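Local coordinates for GTP-binding protein (Thermus thermophilus, PDB 2DBY), which probably hydrolyses ATP and binds the 70S ribosome and its 50S subunit, and holds GDP in this crystal structure, at residues R149-A154 and P162-A167; V43-E48 and V67-E72. All blocks are in the same frame, centred on the assembly; numbering follows the deposited sequence.

Interaction 1: residues R149-A154 and P162-A167; sequences RLRKEA and PLLEAA
The guanidinium of R151 has the CD1 methyl of L164 over one face. That methyl lies 4.0 Å above the plane, shifted toward the rim of the group. This is van der Waals packing. The charge of R151 is met by a salt bridge from NH1 to E168 of helix 161-175. The R151 chain reaches this place because CG is anti to the backbone N (chi1 -158°) and the chain bends at chi3 (-51°). On another side of the same helix turn, R149 has E153 OE1 over a face of its guanidinium. NH1 of R149 is 3.4 Å from that oxygen, but no N-H points at it, so only charge holds the pair. E153 OE2 has R160 as a partner.

The two segments belong to the antiparallel helical hairpin of helices 124-156 and 161-175, and both fall in the predicted coiled coil, residues 133-167. Their axes come within 9.0 Å. L164 is a knob in a hole formed by L147, L150, R151 and A154, as in knobs-into-holes packing. Its CD1 sits 3.9 Å from CB of L150. Its CD2 lies 3.8 Å from CA of R151 and also touches CB of A154.

L150 works in the other direction and crosses L163 at about a right angle. CD1 of L150 is 3.9 Å from the backbone O of L163 and 4.0 Å from L163 CB. The same CD1 also meets the methyl of A167 more loosely. No hydrogen bond joins the two segments. Helix 187-195 covers another side of the second helix, with R191 and E195 on L163 and F192 on A167.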
loop_
_atom_site.group_PDB
_atom_site.type_symbol
_atom_site.label_atom_id
_atom_site.label_comp_id
_atom_site.label_asym_id
_atom_site.label_seq_id
_atom_site.Cartn_x
_atom_site.Cartn_y
_atom_site.Cartn_z
ATOM N N ARG A 149 -1.902 -30.837 -8.679
ATOM C CA ARG A 149 -0.966 -30.533 -9.750
ATOM C C ARG A 149 0.489 -30.624 -9.309
ATOM O O ARG A 149 1.302 -31.238 -9.999
ATOM C CB ARG A 149 -1.224 -29.128 -10.310
ATOM C CG ARG A 149 -2.352 -29.044 -11.329
ATOM C CD ARG A 149 -1.769 -28.970 -12.736
ATOM N NE ARG A 149 -0.878 -30.097 -13.001
ATOM C CZ ARG A 149 0.009 -30.145 -13.990
ATOM N NH1 ARG A 149 0.140 -29.122 -14.825
ATOM N NH2 ARG A 149 0.772 -31.219 -14.139
ATOM N N LEU A 150 0.824 -30.019 -8.169
ATOM C CA LEU A 150 2.205 -30.045 -7.671
ATOM C C LEU A 150 2.700 -31.442 -7.315
ATOM O O LEU A 150 3.887 -31.754 -7.505
ATOM C CB LEU A 150 2.343 -29.123 -6.443
ATOM C CG LEU A 150 2.317 -27.625 -6.786
ATOM C CD1 LEU A 150 2.174 -26.798 -5.498
ATOM C CD2 LEU A 150 3.607 -27.236 -7.504
ATOM N N ARG A 151 1.823 -32.281 -6.780
ATOM C CA ARG A 151 2.232 -33.631 -6.407
ATOM C C ARG A 151 2.628 -34.396 -7.670
ATOM O O ARG A 151 3.557 -35.199 -7.654
ATOM C CB ARG A 151 1.108 -34.364 -5.685
ATOM C CG ARG A 151 1.605 -35.526 -4.814
ATOM C CD ARG A 151 0.446 -36.246 -4.154
ATOM N NE ARG A 151 -0.455 -35.330 -3.459
ATOM C CZ ARG A 151 -0.159 -34.699 -2.327
ATOM N NH1 ARG A 151 1.020 -34.890 -1.745
ATOM N NH2 ARG A 151 -1.038 -33.862 -1.784
ATOM N N LYS A 152 1.933 -34.134 -8.773
ATOM C CA LYS A 152 2.272 -34.807 -10.028
ATOM C C LYS A 152 3.571 -34.227 -10.596
ATOM O O LYS A 152 4.448 -34.965 -11.036
ATOM C CB LYS A 152 1.137 -34.648 -11.046
ATOM C CG LYS A 152 0.337 -35.921 -11.294
ATOM C CD LYS A 152 1.189 -36.970 -12.004
ATOM C CE LYS A 152 0.439 -38.287 -12.197
ATOM N NZ LYS A 152 1.259 -39.278 -12.964
ATOM N N GLU A 153 3.706 -32.905 -10.557
ATOM C CA GLU A 153 4.896 -32.236 -11.081
ATOM C C GLU A 153 6.174 -32.542 -10.293
ATOM O O GLU A 153 7.266 -32.631 -10.864
ATOM C CB GLU A 153 4.697 -30.714 -11.089
ATOM C CG GLU A 153 3.506 -30.226 -11.889
ATOM C CD GLU A 153 3.410 -28.708 -11.913
ATOM O OE1 GLU A 153 2.668 -28.184 -12.775
ATOM O OE2 GLU A 153 4.073 -28.044 -11.078
ATOM N N ALA A 154 6.038 -32.672 -8.977
ATOM C CA ALA A 154 7.190 -32.940 -8.117
ATOM C C ALA A 154 7.783 -34.329 -8.376
ATOM O O ALA A 154 8.995 -34.532 -8.249
ATOM C CB ALA A 154 6.777 -32.805 -6.650
ATOM N N PRO A 162 9.470 -28.257 -3.054
ATOM C CA PRO A 162 9.281 -27.280 -1.973
ATOM C C PRO A 162 7.916 -26.578 -2.038
ATOM O O PRO A 162 7.315 -26.268 -1.000
ATOM C CB PRO A 162 10.446 -26.311 -2.165
ATOM C CG PRO A 162 11.517 -27.195 -2.776
ATOM C CD PRO A 162 10.757 -28.047 -3.746
ATOM N N LEU A 163 7.422 -26.290 -3.240
ATOM C CA LEU A 163 6.120 -25.636 -3.330
ATOM C C LEU A 163 5.026 -26.582 -2.830
ATOM O O LEU A 163 4.073 -26.168 -2.163
ATOM C CB LEU A 163 5.826 -25.215 -4.777
ATOM C CG LEU A 163 6.557 -23.943 -5.228
ATOM C CD1 LEU A 163 8.046 -24.230 -5.439
ATOM C CD2 LEU A 163 5.915 -23.456 -6.520
ATOM N N LEU A 164 5.152 -27.864 -3.151
ATOM C CA LEU A 164 4.159 -28.833 -2.696
ATOM C C LEU A 164 4.138 -28.880 -1.158
ATOM O O LEU A 164 3.065 -28.903 -0.549
ATOM C CB LEU A 164 4.485 -30.242 -3.247
ATOM C CG LEU A 164 3.613 -31.382 -2.719
ATOM C CD1 LEU A 164 2.150 -31.205 -3.180
ATOM C CD2 LEU A 164 4.178 -32.713 -3.228
ATOM N N GLU A 165 5.319 -28.912 -0.531
ATOM C CA GLU A 165 5.371 -28.997 0.932
ATOM C C GLU A 165 4.841 -27.725 1.597
ATOM O O GLU A 165 4.182 -27.777 2.647
ATOM C CB GLU A 165 6.785 -29.321 1.389
ATOM C CG GLU A 165 7.298 -30.660 0.780
ATOM C CD GLU A 165 6.273 -31.780 0.891
ATOM O OE1 GLU A 165 5.528 -32.018 -0.093
ATOM O OE2 GLU A 165 6.182 -32.415 1.969
ATOM N N ALA A 166 5.091 -26.585 0.963
ATOM C CA ALA A 166 4.560 -25.320 1.489
ATOM C C ALA A 166 3.028 -25.369 1.400
ATOM O O ALA A 166 2.310 -24.972 2.327
ATOM C CB ALA A 166 5.099 -24.156 0.663
ATOM N N ALA A 167 2.527 -25.830 0.259
ATOM C CA ALA A 167 1.082 -25.932 0.055
ATOM C C ALA A 167 0.442 -26.863 1.107
ATOM O O ALA A 167 -0.651 -26.572 1.610
ATOM C CB ALA A 167 0.785 -26.439 -1.373
#

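Interaction 2: residues V43-E48 and V67-E72. With FMT (formic acid), chain E.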
loop_
_atom_site.group_PDB
_atom_site.type_symbol
_atom_site.label_atom_id
_atom_site.label_comp_id
_atom_site.label_asym_id
_atom_site.label_seq_id
_atom_site.Cartn_x
_atom_site.Cartn_y
_atom_site.Cartn_z
ATOM N N VAL A 43 -4.202 8.757 -3.858
ATOM C CA VAL A 43 -4.149 9.774 -2.821
ATOM C C VAL A 43 -2.717 10.294 -2.819
ATOM O O VAL A 43 -1.798 9.536 -2.559
ATOM C CB VAL A 43 -4.449 9.187 -1.408
ATOM C CG1 VAL A 43 -4.298 10.299 -0.351
ATOM C CG2 VAL A 43 -5.861 8.597 -1.356
ATOM N N PRO A 44 -2.508 11.578 -3.162
ATOM C CA PRO A 44 -1.152 12.141 -3.173
ATOM C C PRO A 44 -0.591 12.011 -1.738
ATOM O O PRO A 44 -1.279 12.360 -0.765
ATOM C CB PRO A 44 -1.387 13.603 -3.560
ATOM C CG PRO A 44 -2.638 13.546 -4.415
ATOM C CD PRO A 44 -3.503 12.566 -3.617
ATOM N N LEU A 45 0.647 11.539 -1.617
ATOM C CA LEU A 45 1.295 11.327 -0.321
ATOM C C LEU A 45 2.049 12.590 0.057
ATOM O O LEU A 45 2.947 13.023 -0.660
ATOM C CB LEU A 45 2.295 10.174 -0.415
ATOM C CG LEU A 45 2.112 8.866 0.350
ATOM C CD1 LEU A 45 3.449 8.121 0.313
ATOM C CD2 LEU A 45 1.671 9.120 1.795
ATOM N N GLU A 46 1.676 13.191 1.175
ATOM C CA GLU A 46 2.351 14.405 1.605
ATOM C C GLU A 46 3.709 13.988 2.135
ATOM O O GLU A 46 3.842 12.953 2.795
ATOM C CB GLU A 46 1.507 15.109 2.683
ATOM C CG GLU A 46 0.320 15.811 2.046
ATOM C CD GLU A 46 -0.727 16.295 3.028
ATOM O OE1 GLU A 46 -0.371 16.622 4.174
ATOM O OE2 GLU A 46 -1.913 16.361 2.632
ATOM N N ASP A 47 4.727 14.784 1.846
ATOM C CA ASP A 47 6.066 14.436 2.313
ATOM C C ASP A 47 6.872 15.722 2.498
ATOM O O ASP A 47 7.232 16.394 1.519
ATOM C CB ASP A 47 6.725 13.505 1.289
ATOM C CG ASP A 47 8.069 12.953 1.761
ATOM O OD1 ASP A 47 8.499 11.916 1.213
ATOM O OD2 ASP A 47 8.703 13.555 2.664
ATOM N N GLU A 48 7.109 16.077 3.763
ATOM C CA GLU A 48 7.853 17.291 4.098
ATOM C C GLU A 48 9.286 17.279 3.571
ATOM O O GLU A 48 9.898 18.340 3.408
ATOM C CB GLU A 48 7.881 17.488 5.626
ATOM C CG GLU A 48 6.577 17.979 6.217
ATOM C CD GLU A 48 6.281 19.400 5.818
ATOM O OE1 GLU A 48 7.020 20.316 6.245
ATOM O OE2 GLU A 48 5.322 19.605 5.060
ATOM N N VAL A 67 6.983 17.559 -6.708
ATOM C CA VAL A 67 6.039 16.591 -7.277
ATOM C C VAL A 67 5.968 15.413 -6.317
ATOM O O VAL A 67 6.916 14.649 -6.185
ATOM C CB VAL A 67 6.515 16.070 -8.652
ATOM C CG1 VAL A 67 5.457 15.117 -9.228
ATOM C CG2 VAL A 67 6.730 17.247 -9.615
ATOM N N PRO A 68 4.834 15.248 -5.623
ATOM C CA PRO A 68 4.807 14.105 -4.704
ATOM C C PRO A 68 4.428 12.823 -5.413
ATOM O O PRO A 68 4.017 12.832 -6.581
ATOM C CB PRO A 68 3.734 14.496 -3.693
ATOM C CG PRO A 68 2.724 15.215 -4.577
ATOM C CD PRO A 68 3.590 16.042 -5.537
ATOM N N THR A 69 4.589 11.718 -4.701
ATOM C CA THR A 69 4.148 10.430 -5.233
ATOM C C THR A 69 2.725 10.210 -4.671
ATOM O O THR A 69 2.099 11.155 -4.172
ATOM C CB THR A 69 5.129 9.279 -4.871
ATOM O OG1 THR A 69 4.683 8.069 -5.500
ATOM C CG2 THR A 69 5.226 9.059 -3.348
ATOM N N HIS A 70 2.212 8.987 -4.742
ATOM C CA HIS A 70 0.851 8.715 -4.306
ATOM C C HIS A 70 0.647 7.224 -4.046
ATOM O O HIS A 70 1.540 6.409 -4.311
ATOM C CB HIS A 70 -0.111 9.163 -5.416
ATOM C CG HIS A 70 0.191 8.555 -6.756
ATOM N ND1 HIS A 70 0.371 9.308 -7.897
ATOM C CD2 HIS A 70 0.345 7.263 -7.134
ATOM C CE1 HIS A 70 0.626 8.507 -8.919
ATOM N NE2 HIS A 70 0.617 7.260 -8.483
ATOM N N VAL A 71 -0.535 6.888 -3.518
ATOM C CA VAL A 71 -0.916 5.504 -3.241
ATOM C C VAL A 71 -2.273 5.287 -3.911
ATOM O O VAL A 71 -3.199 6.081 -3.714
ATOM C CB VAL A 71 -1.069 5.242 -1.730
ATOM C CG1 VAL A 71 -1.508 3.772 -1.500
ATOM C CG2 VAL A 71 0.237 5.515 -1.025
ATOM N N GLU A 72 -2.382 4.214 -4.687
ATOM C CA GLU A 72 -3.614 3.906 -5.423
ATOM C C GLU A 72 -4.580 3.025 -4.620
ATOM O O GLU A 72 -4.162 2.058 -3.997
ATOM C CB GLU A 72 -3.232 3.206 -6.728
ATOM C CG GLU A 72 -4.389 2.872 -7.663
ATOM C CD GLU A 72 -3.888 2.386 -9.011
ATOM O OE1 GLU A 72 -3.368 3.205 -9.784
ATOM O OE2 GLU A 72 -4.003 1.186 -9.294
HETATM C C FMT E . 0.439 12.648 -6.907
HETATM O O1 FMT E . 0.420 12.084 -7.974
HETATM O O2 FMT E . 0.187 13.954 -6.843
HETATM O O HOH W 1 5.266 12.104 -1.828
#
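The carbonyl O of T69 accepts a hydrogen bond from L45 N and a weaker C-H...O contact from P44 CA. L45 N to T69 O is 3.0 Å and nearly straight at the hydrogen (171°). Strands 40-44 and 66-75 form the antiparallel pair of the otherwise mostly parallel G-domain sheet. V43 and V71 are a hydrogen-bonded pair: V43 N reaches V71 O at 2.9 Å, and V71 N reaches V43 O at 3.1 Å. P44 and H70 follow as a non-hydrogen-bonded pair. Past them a water bridges L45 O and T69 N.

L45 lies beside T69, pointing the same way, and its CG meets CG2 of V71 at 4.1 Å. Y279 of helix 270-281 packs on all three side chains. On the P44 and H70 face sits a formic acid, probably from the crystallisation liquor. It is hydrogen-bonded to A29 N and touches the rings of P44 and P68. Replacing H70 with an alanine is likely to cost it its imidazole donor. With CG of H70 between the backbone N and the carbonyl carbon (chi1 54°), H70 ND1 donates to O1 of the formic acid (2.8 Å, 173° at the hydrogen).

In the fold
The two contacts lie on opposite sides of the chain's centre, with their centres about 41 Å apart. They share no secondary-structure element. Interaction 1 is far out, about 30 Å from the centre of the chain, yet most of its touching residues are buried. Interaction 2 is nearer, about 12 Å out, and only partly buried. Their chemistry follows the fold. Two helices meet in interaction 1 through leucine and alanine side chains, and the charged groups sit at the margin. In interaction 2 backbone hydrogen bonds join two strands. Strand 66-75 also pairs with 3-7 and with 295-301, so interaction 2 belongs to a continuous sheet, whereas interaction 1 lies in a projecting hairpin.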